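Local coordinates for protein ribokinase (Giardia lamblia, PDB 6WHJ) that probably phosphorylates D-ribose at O-5 with ATP and magnesium, as a homodimeric sugar kinase of the PfkB family, at residues B[15-21]-B[37-43]. Sequence-based numbering, arbitrary orientation.
Sequences YNRDLVW and FASSHGG. With EDO (1,2-ethanediol), chain F.
Phe37 sets CD1 over one face of the Trp21 indole, CD1 coming to 3.5 Å from Trp21 CE2; the two ring planes are inclined obliquely at 46°, and Phe37 CB adds an off-centre CH-pi contact to the five-membered ring. With CG anti to the backbone N (chi1 174°), the Phe37 ring runs alongside Leu19, whose CB sits at its edge. The indole N-H of Trp21 leaves the hairpin for Asn100 of the second subunit, and Leu19 and Phe37 also pack on that subunit. On the same side of the strands, Arg17 bends at chi2 (54°) and reaches across to Ser39 on the partner strand: NE gives a bond of 2.6 Å to OG, tilted slightly from the guanidinium plane, and NH2 adds a weak one. Glu76 of helix 72-84 forms a salt bridge with Arg17 NH1, a second polar partner for the group. Further along, Tyr15 OH meets His41 ND1 at the imidazole edge in a very short hydrogen bond, its exact length doubtful at this resolution, the rings standing rim to rim, while His80 stacks on His41. Beneath them the backbones pair in an antiparallel ladder from Asp18 to Val20, with Asp18 N to Ser40 O at 2.7 Å and Val20 N to Ala38 O at 3.0 Å, paired with their return bonds. The other side, carrying Asn16 and Asp18, turns to the predicted ribose site. There a 1,2-ethanediol, probably from the crystallisation liquor, accepts from Asn16 ND2 at its O2 (3.2 Å) and donates from that O2 to Asp18 OD1 (3.1 Å), and is also hydrogen-bonded to Glu146. Asp18 OD2 lies against Gly42 CA at 3.4 Å. One face thus meets the second subunit at its Trp21 end and helix 72-84 at its Arg17 end, while the other offers amide and carboxylate groups to a small diol, consistent with sugar binding in this beta-sheet lid.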
ATOM      1  N   TYR B  15      -2.273 -16.708  -0.535  1.00 20.93           N
ATOM      2  CA  TYR B  15      -2.948 -15.819  -1.465  1.00 21.61           C
ATOM      3  C   TYR B  15      -2.917 -14.425  -0.859  1.00 25.42           C
ATOM      4  O   TYR B  15      -3.319 -14.235   0.295  1.00 23.86           O
ATOM      5  CB  TYR B  15      -4.403 -16.218  -1.752  1.00 24.49           C
ATOM      6  CG  TYR B  15      -5.098 -15.118  -2.533  1.00 24.77           C
ATOM      7  CD1 TYR B  15      -4.896 -14.994  -3.896  1.00 25.83           C
ATOM      8  CD2 TYR B  15      -5.865 -14.148  -1.897  1.00 23.54           C
ATOM      9  CE1 TYR B  15      -5.469 -13.973  -4.619  1.00 24.77           C
ATOM     10  CE2 TYR B  15      -6.450 -13.114  -2.616  1.00 25.65           C
ATOM     11  CZ  TYR B  15      -6.243 -13.032  -3.982  1.00 26.69           C
ATOM     12  OH  TYR B  15      -6.811 -12.021  -4.737  1.00 27.10           O
ATOM     13  N   ASN B  16      -2.448 -13.458  -1.641  1.00 24.48           N
ATOM     14  CA  ASN B  16      -2.475 -12.055  -1.264  1.00 24.89           C
ATOM     15  C   ASN B  16      -3.187 -11.267  -2.354  1.00 26.80           C
ATOM     16  O   ASN B  16      -2.937 -11.477  -3.545  1.00 24.33           O
ATOM     17  CB  ASN B  16      -1.056 -11.488  -1.078  1.00 23.74           C
ATOM     18  CG  ASN B  16      -0.270 -12.186   0.024  1.00 25.05           C
ATOM     19  OD1 ASN B  16      -0.774 -12.406   1.120  1.00 25.82           O
ATOM     20  ND2 ASN B  16       0.972 -12.537  -0.272  1.00 26.71           N
ATOM     21  N   ARG B  17      -4.078 -10.369  -1.946  1.00 24.44           N
ATOM     22  CA  ARG B  17      -4.596  -9.365  -2.864  1.00 26.84           C
ATOM     23  C   ARG B  17      -3.542  -8.265  -2.974  1.00 26.03           C
ATOM     24  O   ARG B  17      -3.214  -7.604  -1.979  1.00 24.22           O
ATOM     25  CB  ARG B  17      -5.934  -8.812  -2.372  1.00 27.99           C
ATOM     26  CG  ARG B  17      -6.609  -7.847  -3.337  1.00 26.97           C
ATOM     27  CD  ARG B  17      -6.739  -8.484  -4.691  1.00 29.35           C
ATOM     28  NE  ARG B  17      -7.468  -7.666  -5.658  1.00 32.41           N
ATOM     29  CZ  ARG B  17      -8.686  -7.935  -6.123  1.00 38.15           C
ATOM     30  NH1 ARG B  17      -9.340  -9.022  -5.721  1.00 39.19           N
ATOM     31  NH2 ARG B  17      -9.245  -7.118  -7.010  1.00 41.30           N
ATOM     32  N   ASP B  18      -2.981  -8.098  -4.166  1.00 21.95           N
ATOM     33  CA  ASP B  18      -1.921  -7.120  -4.385  1.00 23.53           C
ATOM     34  C   ASP B  18      -2.535  -5.733  -4.560  1.00 22.08           C
ATOM     35  O   ASP B  18      -3.379  -5.528  -5.438  1.00 21.58           O
ATOM     36  CB  ASP B  18      -1.112  -7.502  -5.622  1.00 25.50           C
ATOM     37  CG  ASP B  18      -0.105  -8.618  -5.366  1.00 24.59           C
ATOM     38  OD1 ASP B  18       0.168  -8.965  -4.198  1.00 22.49           O
ATOM     39  OD2 ASP B  18       0.392  -9.181  -6.366  1.00 29.73           O
ATOM     40  N   LEU B  19      -2.165  -4.795  -3.693  1.00 23.64           N
ATOM     41  CA  LEU B  19      -2.581  -3.400  -3.833  1.00 25.45           C
ATOM     42  C   LEU B  19      -1.356  -2.580  -4.226  1.00 28.26           C
ATOM     43  O   LEU B  19      -0.446  -2.383  -3.412  1.00 29.81           O
ATOM     44  CB  LEU B  19      -3.225  -2.880  -2.555  1.00 26.12           C
ATOM     45  CG  LEU B  19      -4.321  -3.775  -1.977  1.00 24.96           C
ATOM     46  CD1 LEU B  19      -4.735  -3.301  -0.588  1.00 23.56           C
ATOM     47  CD2 LEU B  19      -5.487  -3.770  -2.918  1.00 22.94           C
ATOM     48  N   VAL B  20      -1.358  -2.077  -5.458  1.00 24.29           N
ATOM     49  CA  VAL B  20      -0.154  -1.606  -6.132  1.00 27.83           C
ATOM     50  C   VAL B  20      -0.340  -0.153  -6.540  1.00 27.47           C
ATOM     51  O   VAL B  20      -1.357   0.198  -7.145  1.00 27.70           O
ATOM     52  CB  VAL B  20       0.171  -2.471  -7.367  1.00 27.46           C
ATOM     53  CG1 VAL B  20       1.403  -1.946  -8.085  1.00 27.49           C
ATOM     54  CG2 VAL B  20       0.398  -3.908  -6.951  1.00 27.20           C
ATOM     55  N   TRP B  21       0.641   0.682  -6.212  1.00 26.82           N
ATOM     56  CA  TRP B  21       0.683   2.069  -6.656  1.00 30.04           C
ATOM     57  C   TRP B  21       1.905   2.278  -7.541  1.00 29.02           C
ATOM     58  O   TRP B  21       3.025   1.922  -7.158  1.00 26.08           O
ATOM     59  CB  TRP B  21       0.717   3.040  -5.466  1.00 32.29           C
ATOM     60  CG  TRP B  21      -0.578   3.139  -4.702  1.00 28.20           C
ATOM     61  CD1 TRP B  21      -1.550   4.086  -4.851  1.00 27.98           C
ATOM     62  CD2 TRP B  21      -1.037   2.252  -3.678  1.00 28.15           C
ATOM     63  NE1 TRP B  21      -2.581   3.848  -3.979  1.00 26.49           N
ATOM     64  CE2 TRP B  21      -2.294   2.728  -3.248  1.00 28.10           C
ATOM     65  CE3 TRP B  21      -0.508   1.100  -3.083  1.00 26.76           C
ATOM     66  CZ2 TRP B  21      -3.034   2.086  -2.259  1.00 25.59           C
ATOM     67  CZ3 TRP B  21      -1.243   0.471  -2.092  1.00 25.91           C
ATOM     68  CH2 TRP B  21      -2.491   0.965  -1.692  1.00 27.28           C
ATOM     69  N   PHE B  37      -3.014   3.586  -9.194  1.00 32.19           N
ATOM     70  CA  PHE B  37      -3.353   2.405  -8.406  1.00 29.74           C
ATOM     71  C   PHE B  37      -3.928   1.279  -9.261  1.00 32.57           C
ATOM     72  O   PHE B  37      -4.703   1.523 -10.191  1.00 34.35           O
ATOM     73  CB  PHE B  37      -4.350   2.763  -7.309  1.00 29.34           C
ATOM     74  CG  PHE B  37      -4.868   1.575  -6.538  1.00 29.51           C
ATOM     75  CD1 PHE B  37      -4.077   0.944  -5.602  1.00 23.53           C
ATOM     76  CD2 PHE B  37      -6.168   1.111  -6.736  1.00 33.03           C
ATOM     77  CE1 PHE B  37      -4.563  -0.137  -4.872  1.00 27.06           C
ATOM     78  CE2 PHE B  37      -6.659   0.027  -6.021  1.00 26.84           C
ATOM     79  CZ  PHE B  37      -5.852  -0.600  -5.085  1.00 25.54           C
ATOM     80  N   ALA B  38      -3.583   0.041  -8.902  1.00 29.71           N
ATOM     81  CA  ALA B  38      -4.150  -1.149  -9.518  1.00 27.34           C
ATOM     82  C   ALA B  38      -4.232  -2.274  -8.487  1.00 30.45           C
ATOM     83  O   ALA B  38      -3.342  -2.433  -7.643  1.00 29.11           O
ATOM     84  CB  ALA B  38      -3.322  -1.591 -10.726  1.00 23.51           C
ATOM     85  N   SER B  39      -5.309  -3.046  -8.558  1.00 30.83           N
ATOM     86  CA  SER B  39      -5.554  -4.162  -7.658  1.00 27.49           C
ATOM     87  C   SER B  39      -5.544  -5.470  -8.438  1.00 28.73           C
ATOM     88  O   SER B  39      -6.149  -5.564  -9.512  1.00 31.43           O
ATOM     89  CB  SER B  39      -6.896  -3.975  -6.956  1.00 26.44           C
ATOM     90  OG  SER B  39      -7.251  -5.139  -6.255  1.00 38.07           O
ATOM     91  N   SER B  40      -4.878  -6.487  -7.894  1.00 28.36           N
ATOM     92  CA  SER B  40      -4.712  -7.724  -8.649  1.00 28.12           C
ATOM     93  C   SER B  40      -4.431  -8.894  -7.707  1.00 30.11           C
ATOM     94  O   SER B  40      -4.046  -8.714  -6.548  1.00 29.72           O
ATOM     95  CB  SER B  40      -3.611  -7.582  -9.702  1.00 23.12           C
ATOM     96  OG  SER B  40      -2.345  -7.769  -9.119  1.00 27.88           O
ATOM     97  N   HIS B  41      -4.635 -10.098  -8.237  1.00 28.56           N
ATOM     98  CA  HIS B  41      -4.370 -11.332  -7.507  1.00 22.67           C
ATOM     99  C   HIS B  41      -2.875 -11.568  -7.332  1.00 24.39           C
ATOM    100  O   HIS B  41      -2.086 -11.397  -8.265  1.00 29.17           O
ATOM    101  CB  HIS B  41      -4.982 -12.514  -8.260  1.00 24.37           C
ATOM    102  CG  HIS B  41      -6.476 -12.483  -8.304  1.00 28.81           C
ATOM    103  ND1 HIS B  41      -7.249 -12.311  -7.174  1.00 27.20           N
ATOM    104  CD2 HIS B  41      -7.340 -12.557  -9.345  1.00 26.45           C
ATOM    105  CE1 HIS B  41      -8.527 -12.308  -7.514  1.00 26.36           C
ATOM    106  NE2 HIS B  41      -8.608 -12.449  -8.826  1.00 28.58           N
ATOM    107  N   GLY B  42      -2.482 -11.960  -6.136  1.00 27.47           N
ATOM    108  CA  GLY B  42      -1.089 -12.252  -5.843  1.00 26.41           C
ATOM    109  C   GLY B  42      -0.963 -13.389  -4.847  1.00 26.79           C
ATOM    110  O   GLY B  42      -1.816 -14.279  -4.778  1.00 27.19           O
ATOM    111  N   GLY B  43       0.110 -13.356  -4.073  1.00 23.54           N
ATOM    112  CA  GLY B  43       0.478 -14.459  -3.223  1.00 22.51           C
ATOM    113  C   GLY B  43       1.354 -15.422  -3.995  1.00 24.17           C
ATOM    114  O   GLY B  43       0.976 -15.877  -5.075  1.00 23.91           O
TER
HETATM  115  C1  EDO F 401       4.094 -11.749  -3.795  1.00 33.01           C
HETATM  116  O1  EDO F 401       4.723 -11.411  -2.550  1.00 33.32           O
HETATM  117  C2  EDO F 401       2.841 -10.898  -3.996  1.00 30.93           C
HETATM  118  O2  EDO F 401       2.123 -10.847  -2.756  1.00 30.69           O